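Local structure of ATP-dependent Clp protease proteolytic subunit (Listeria monocytogenes, 4JCQ) at residues R142-I147 with K160-N165. The protein probably degrades misfolded and other proteins as the serine peptidase component of an ATP-dependent Clp protease. Sequence-based numbering, arbitrary orientation.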
loop_
_atom_site.group_PDB
_atom_site.type_symbol
_atom_site.label_atom_id
_atom_site.label_comp_id
_atom_site.label_asym_id
_atom_site.label_seq_id
_atom_site.Cartn_x
_atom_site.Cartn_y
_atom_site.Cartn_z
ATOM N N ARG H 142 -12.773 -29.790 25.257
ATOM C CA ARG H 142 -11.352 -29.429 25.278
ATOM C C ARG H 142 -11.128 -28.048 25.901
ATOM O O ARG H 142 -10.287 -27.889 26.784
ATOM C CB ARG H 142 -10.763 -29.488 23.862
ATOM C CG ARG H 142 -9.279 -29.150 23.778
ATOM C CD ARG H 142 -8.749 -29.224 22.350
ATOM N NE ARG H 142 -9.447 -28.315 21.434
ATOM C CZ ARG H 142 -9.156 -27.026 21.269
ATOM N NH1 ARG H 142 -9.852 -26.293 20.411
ATOM N NH2 ARG H 142 -8.175 -26.459 21.959
ATOM N N ILE H 143 -11.893 -27.058 25.445
ATOM C CA ILE H 143 -11.760 -25.690 25.947
ATOM C C ILE H 143 -12.233 -25.576 27.403
ATOM O O ILE H 143 -11.612 -24.864 28.200
ATOM C CB ILE H 143 -12.477 -24.670 25.031
ATOM C CG1 ILE H 143 -11.870 -24.718 23.622
ATOM C CG2 ILE H 143 -12.360 -23.257 25.596
ATOM C CD1 ILE H 143 -12.726 -24.085 22.544
ATOM N N ASN H 144 -13.308 -26.287 27.745
ATOM C CA ASN H 144 -13.801 -26.337 29.126
ATOM C C ASN H 144 -12.745 -26.848 30.106
ATOM O O ASN H 144 -12.562 -26.270 31.178
ATOM C CB ASN H 144 -15.073 -27.191 29.239
ATOM C CG ASN H 144 -16.317 -26.474 28.737
ATOM O OD1 ASN H 144 -16.325 -25.255 28.554
ATOM N ND2 ASN H 144 -17.383 -27.237 28.515
ATOM N N ARG H 145 -12.058 -27.929 29.731
ATOM C CA ARG H 145 -10.986 -28.501 30.551
ATOM C C ARG H 145 -9.809 -27.536 30.686
ATOM O O ARG H 145 -9.235 -27.394 31.765
ATOM C CB ARG H 145 -10.512 -29.841 29.980
ATOM C CG ARG H 145 -11.486 -30.990 30.193
ATOM C CD ARG H 145 -10.871 -32.323 29.796
ATOM N NE ARG H 145 -11.819 -33.426 29.960
ATOM C CZ ARG H 145 -12.560 -33.940 28.979
ATOM N NH1 ARG H 145 -12.472 -33.462 27.742
ATOM N NH2 ARG H 145 -13.392 -34.939 29.236
ATOM N N LEU H 146 -9.462 -26.873 29.584
ATOM C CA LEU H 146 -8.404 -25.865 29.575
ATOM C C LEU H 146 -8.699 -24.743 30.577
ATOM O O LEU H 146 -7.857 -24.409 31.411
ATOM C CB LEU H 146 -8.225 -25.301 28.158
ATOM C CG LEU H 146 -7.014 -24.422 27.823
ATOM C CD1 LEU H 146 -6.705 -24.506 26.337
ATOM C CD2 LEU H 146 -7.227 -22.972 28.238
ATOM N N ILE H 147 -9.900 -24.176 30.498
ATOM C CA ILE H 147 -10.292 -23.068 31.371
ATOM C C ILE H 147 -10.426 -23.518 32.834
ATOM O O ILE H 147 -10.020 -22.796 33.744
ATOM C CB ILE H 147 -11.577 -22.362 30.863
ATOM C CG1 ILE H 147 -11.335 -21.751 29.475
ATOM C CG2 ILE H 147 -12.032 -21.282 31.836
ATOM C CD1 ILE H 147 -12.584 -21.243 28.779
ATOM N N LYS H 160 -21.023 -24.700 32.259
ATOM C CA LYS H 160 -22.198 -23.840 32.334
ATOM C C LYS H 160 -21.891 -22.444 31.784
ATOM O O LYS H 160 -22.649 -21.903 30.978
ATOM C CB LYS H 160 -22.695 -23.748 33.782
ATOM C CG LYS H 160 -23.913 -22.858 33.979
ATOM C CD LYS H 160 -24.199 -22.630 35.455
ATOM C CE LYS H 160 -25.310 -21.611 35.650
ATOM N NZ LYS H 160 -25.589 -21.362 37.093
ATOM N N ASP H 161 -20.760 -21.885 32.205
ATOM C CA ASP H 161 -20.425 -20.494 31.916
ATOM C C ASP H 161 -19.922 -20.223 30.494
ATOM O O ASP H 161 -20.106 -19.121 29.977
ATOM C CB ASP H 161 -19.455 -19.952 32.972
ATOM C CG ASP H 161 -20.110 -19.786 34.339
ATOM O OD1 ASP H 161 -21.360 -19.791 34.417
ATOM O OD2 ASP H 161 -19.377 -19.640 35.339
ATOM N N THR H 162 -19.305 -21.219 29.859
ATOM C CA THR H 162 -18.880 -21.078 28.459
ATOM C C THR H 162 -20.065 -21.131 27.491
ATOM O O THR H 162 -19.957 -20.679 26.347
ATOM C CB THR H 162 -17.833 -22.133 28.037
ATOM O OG1 THR H 162 -18.339 -23.451 28.284
ATOM C CG2 THR H 162 -16.519 -21.933 28.787
ATOM N N ASP H 163 -21.185 -21.685 27.955
ATOM C CA ASP H 163 -22.386 -21.813 27.132
ATOM C C ASP H 163 -23.440 -20.737 27.424
ATOM O O ASP H 163 -24.606 -20.880 27.047
ATOM C CB ASP H 163 -22.993 -23.215 27.269
ATOM C CG ASP H 163 -23.724 -23.657 26.013
ATOM O OD1 ASP H 163 -24.801 -24.272 26.133
ATOM O OD2 ASP H 163 -23.227 -23.381 24.901
ATOM N N ARG H 164 -23.026 -19.668 28.099
ATOM C CA ARG H 164 -23.876 -18.487 28.264
ATOM C C ARG H 164 -23.070 -17.196 28.111
ATOM O O ARG H 164 -21.841 -17.232 28.082
ATOM C CB ARG H 164 -24.662 -18.531 29.584
ATOM C CG ARG H 164 -23.831 -18.528 30.856
ATOM C CD ARG H 164 -24.707 -18.864 32.054
ATOM N NE ARG H 164 -24.119 -18.422 33.318
ATOM C CZ ARG H 164 -24.388 -17.260 33.912
ATOM N NH1 ARG H 164 -25.239 -16.401 33.365
ATOM N NH2 ARG H 164 -23.798 -16.954 35.060
ATOM N N ASN H 165 -23.768 -16.068 27.995
ATOM C CA ASN H 165 -23.135 -14.780 27.720
ATOM C C ASN H 165 -23.251 -13.810 28.885
ATOM O O ASN H 165 -24.193 -13.017 28.953
ATOM C CB ASN H 165 -23.736 -14.150 26.460
ATOM C CG ASN H 165 -23.362 -14.897 25.201
ATOM O OD1 ASN H 165 -22.293 -14.679 24.631
ATOM N ND2 ASN H 165 -24.245 -15.778 24.751
HETATM O O HOH W 1 -20.196 -25.926 27.617
#
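T162 meets N144 through a single short hydrogen bond that joins helix 155-162 to the middle of helix 133-151. The hydroxyl OG1 of T162 donates to the side-chain oxygen OD1 of N144 at 2.7 Å, lying in the plane of the amide on one of its lone pairs (C=O...donor angle 133°). A chi1 of 56° sets OG1 between the backbone N and carbonyl carbon of T162, while its methyl CG2 passes alongside the same amide oxygen, 3.3 Å from N144 OD1. The N144 side chain leans across the gap with CG beside its own backbone N (chi1 -77°), bringing the amide to T162 although the CA atoms of N144 and T162 stay 7.3 Å apart. A water closes a small ring: it accepts from N144 ND2 at 3.2 Å and donates to T162 OG1 at 3.2 Å. Both polar ends of the buried amide are thus used, and the amide's rotation is fixed. The carbonyl oxygen of I158, one turn back, also lies within bonding reach of T162 OG1 and competes for its one proton. One turn beyond N144, I147 adds an apolar touch, its CD1 reaching tip to tip toward T162 CG2 at 4.0 Å. Within 160-165, R164 NE salt-bridges D161 OD1 from the anti side, 3.3 Å away and out of the carboxylate plane; Q157 and Y176 hold D161 OD2. T162 is backbone-bonded to Q117, on which I147 also packs; the side chain of T162 lies about 6 Å from that of H116, probably catalytic. N165 touches H116 and probably takes the place of the triad aspartate usual in ClpP. The contact therefore lies beside the probable catalytic region, with I143 packing on V64 of helix 64-76 and R142 reaching N110 of a second subunit.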